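Local atomic coordinates of 3-dehydroquinate dehydratase (Zymomonas mobilis subsp. mobilis, PDB entry 6SMF), a protein that probably catalyses the trans-dehydration of 3-dehydroquinate to 3-dehydroshikimate through an enolate intermediate, the third step of chorismate biosynthesis. Residues A[79-84]-A[104-109]. Sequence-based numbering, arbitrary orientation.
Sequences ILNAAA and IEVHLS. With FLC (citrate anion), chain E.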
loop_
_atom_site.group_PDB
_atom_site.type_symbol
_atom_site.label_atom_id
_atom_site.label_comp_id
_atom_site.label_asym_id
_atom_site.label_seq_id
_atom_site.Cartn_x
_atom_site.Cartn_y
_atom_site.Cartn_z
ATOM N N ILE A 79 32.170 -12.015 -7.404
ATOM C CA ILE A 79 30.975 -12.425 -8.170
ATOM C C ILE A 79 30.082 -13.070 -7.123
ATOM O O ILE A 79 30.570 -13.983 -6.442
ATOM C CB ILE A 79 31.375 -13.374 -9.298
ATOM C CG1 ILE A 79 32.257 -12.682 -10.350
ATOM C CG2 ILE A 79 30.148 -14.008 -9.900
ATOM C CD1 ILE A 79 33.011 -13.656 -11.296
ATOM N N LEU A 80 28.875 -12.537 -6.935
ATOM C CA LEU A 80 27.988 -12.928 -5.814
ATOM C C LEU A 80 26.631 -13.343 -6.363
ATOM O O LEU A 80 25.988 -12.541 -7.034
ATOM C CB LEU A 80 27.834 -11.753 -4.843
ATOM C CG LEU A 80 26.880 -12.008 -3.684
ATOM C CD1 LEU A 80 27.331 -13.228 -2.869
ATOM C CD2 LEU A 80 26.770 -10.753 -2.818
ATOM N N ASN A 81 26.267 -14.591 -6.108
ATOM C CA ASN A 81 24.905 -15.136 -6.282
ATOM C C ASN A 81 24.395 -15.458 -4.877
ATOM O O ASN A 81 24.685 -16.535 -4.377
ATOM C CB ASN A 81 24.927 -16.340 -7.224
ATOM C CG ASN A 81 23.520 -16.756 -7.533
ATOM O OD1 ASN A 81 22.631 -16.338 -6.808
ATOM N ND2 ASN A 81 23.314 -17.552 -8.572
ATOM N N ALA A 82 23.754 -14.507 -4.215
ATOM C CA ALA A 82 23.221 -14.646 -2.840
ATOM C C ALA A 82 21.964 -15.527 -2.821
ATOM O O ALA A 82 21.416 -15.727 -1.754
ATOM C CB ALA A 82 22.940 -13.273 -2.286
ATOM N N ALA A 83 21.518 -16.036 -3.962
ATOM C CA ALA A 83 20.273 -16.838 -4.094
ATOM C C ALA A 83 19.132 -16.139 -3.324
ATOM O O ALA A 83 18.964 -14.906 -3.547
ATOM C CB ALA A 83 20.499 -18.242 -3.641
ATOM N N ALA A 84 18.387 -16.831 -2.444
ATOM C CA ALA A 84 17.187 -16.226 -1.809
ATOM C C ALA A 84 17.574 -15.026 -0.942
ATOM O O ALA A 84 16.733 -14.198 -0.752
ATOM C CB ALA A 84 16.428 -17.222 -0.983
ATOM N N ILE A 104 29.871 -7.993 -8.492
ATOM C CA ILE A 104 28.958 -8.308 -9.622
ATOM C C ILE A 104 27.896 -9.308 -9.142
ATOM O O ILE A 104 28.265 -10.419 -8.650
ATOM C CB ILE A 104 29.761 -8.851 -10.798
ATOM C CG1 ILE A 104 30.758 -7.810 -11.280
ATOM C CG2 ILE A 104 28.823 -9.293 -11.904
ATOM C CD1 ILE A 104 31.803 -8.392 -12.190
ATOM N N GLU A 105 26.631 -8.913 -9.249
ATOM C CA GLU A 105 25.487 -9.793 -8.934
ATOM C C GLU A 105 25.347 -10.783 -10.082
ATOM O O GLU A 105 25.380 -10.349 -11.234
ATOM C CB GLU A 105 24.206 -8.980 -8.792
ATOM C CG GLU A 105 23.056 -9.759 -8.205
ATOM C CD GLU A 105 21.759 -8.959 -8.092
ATOM O OE1 GLU A 105 21.692 -7.758 -8.594
ATOM O OE2 GLU A 105 20.799 -9.540 -7.495
ATOM N N VAL A 106 25.159 -12.060 -9.755
ATOM C CA VAL A 106 24.892 -13.143 -10.732
ATOM C C VAL A 106 23.655 -13.945 -10.313
ATOM O O VAL A 106 23.504 -14.244 -9.131
ATOM C CB VAL A 106 26.144 -14.013 -10.882
ATOM C CG1 VAL A 106 25.803 -15.383 -11.382
ATOM C CG2 VAL A 106 27.114 -13.339 -11.818
ATOM N N HIS A 107 22.802 -14.251 -11.287
ATOM C CA HIS A 107 21.714 -15.244 -11.184
ATOM C C HIS A 107 21.750 -16.129 -12.436
ATOM O O HIS A 107 21.895 -15.606 -13.555
ATOM C CB HIS A 107 20.323 -14.598 -11.013
ATOM C CG HIS A 107 20.299 -13.572 -9.934
ATOM N ND1 HIS A 107 20.354 -13.905 -8.603
ATOM C CD2 HIS A 107 20.256 -12.220 -9.998
ATOM C CE1 HIS A 107 20.287 -12.806 -7.896
ATOM N NE2 HIS A 107 20.242 -11.753 -8.741
ATOM N N LEU A 108 21.578 -17.427 -12.218
ATOM C CA LEU A 108 21.331 -18.414 -13.276
ATOM C C LEU A 108 20.050 -18.052 -14.015
ATOM O O LEU A 108 20.062 -18.033 -15.250
ATOM C CB LEU A 108 21.205 -19.786 -12.616
ATOM C CG LEU A 108 22.437 -20.319 -11.885
ATOM C CD1 LEU A 108 22.011 -21.450 -10.950
ATOM C CD2 LEU A 108 23.490 -20.801 -12.889
ATOM N N SER A 109 18.948 -17.901 -13.277
ATOM C CA SER A 109 17.615 -17.615 -13.861
ATOM C C SER A 109 17.467 -16.087 -13.919
ATOM O O SER A 109 18.362 -15.363 -13.404
ATOM C CB SER A 109 16.541 -18.244 -13.050
ATOM O OG SER A 109 16.472 -17.588 -11.798
HETATM C CAC FLC E . 17.051 -15.918 -7.130
HETATM C CA FLC E . 17.585 -16.680 -8.354
HETATM C CB FLC E . 18.896 -17.452 -8.116
HETATM C CBC FLC E . 19.459 -18.068 -9.397
HETATM C CG FLC E . 18.717 -18.605 -7.114
HETATM C CGC FLC E . 18.421 -20.006 -7.648
HETATM O OA1 FLC E . 16.853 -16.586 -6.060
HETATM O OA2 FLC E . 16.851 -14.666 -7.226
HETATM O OB1 FLC E . 20.600 -18.307 -9.403
HETATM O OB2 FLC E . 18.771 -18.215 -10.295
HETATM O OG1 FLC E . 18.978 -20.995 -7.055
HETATM O OG2 FLC E . 17.544 -20.144 -8.521
HETATM O OHB FLC E . 19.809 -16.480 -7.613
#
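Leu80 hydrogen-bonds through its backbone to Ile104 and Val106, joining the two parallel strands of a beta-alpha-beta unit whose helix is 90-98. These are neighbouring inner strands of the five-stranded parallel sheet of type II dehydroquinase. Leu80 N donates to Ile104 O (2.8 Å), and Val106 N to Leu80 O (2.9 Å). On one face, Ile79 CG2 meets Val106 CG2 at 3.7 Å, the two branched side chains set at a slant. Helix 136-147 covers Val106 on this face.

Beyond Asn81 and Val106 the two backbones diverge, and a citrate, probably from the crystallisation liquor, sits at their C-terminal ends, the predicted substrate site. With CG opposite the backbone N (chi1 -172°), Asn81 carries its amide past Val106 O to the citrate, and both polar atoms are used. ND2 donates almost straight to citrate OB1 (174°), while OD1 receives the citrate hydroxyl OHB and Ala83 N, closing an Asx turn. The backbone N of Leu108 and of Ser109 hold the same citrate carboxylate, joined by Ser109 OG.

His107, the predicted proton donor, is gripped at two ring-edge positions: ND1 donates to citrate OHB (2.8 Å), and NE2 to Glu105 OE2 (2.6 Å), meeting that oxygen from above the carboxylate plane.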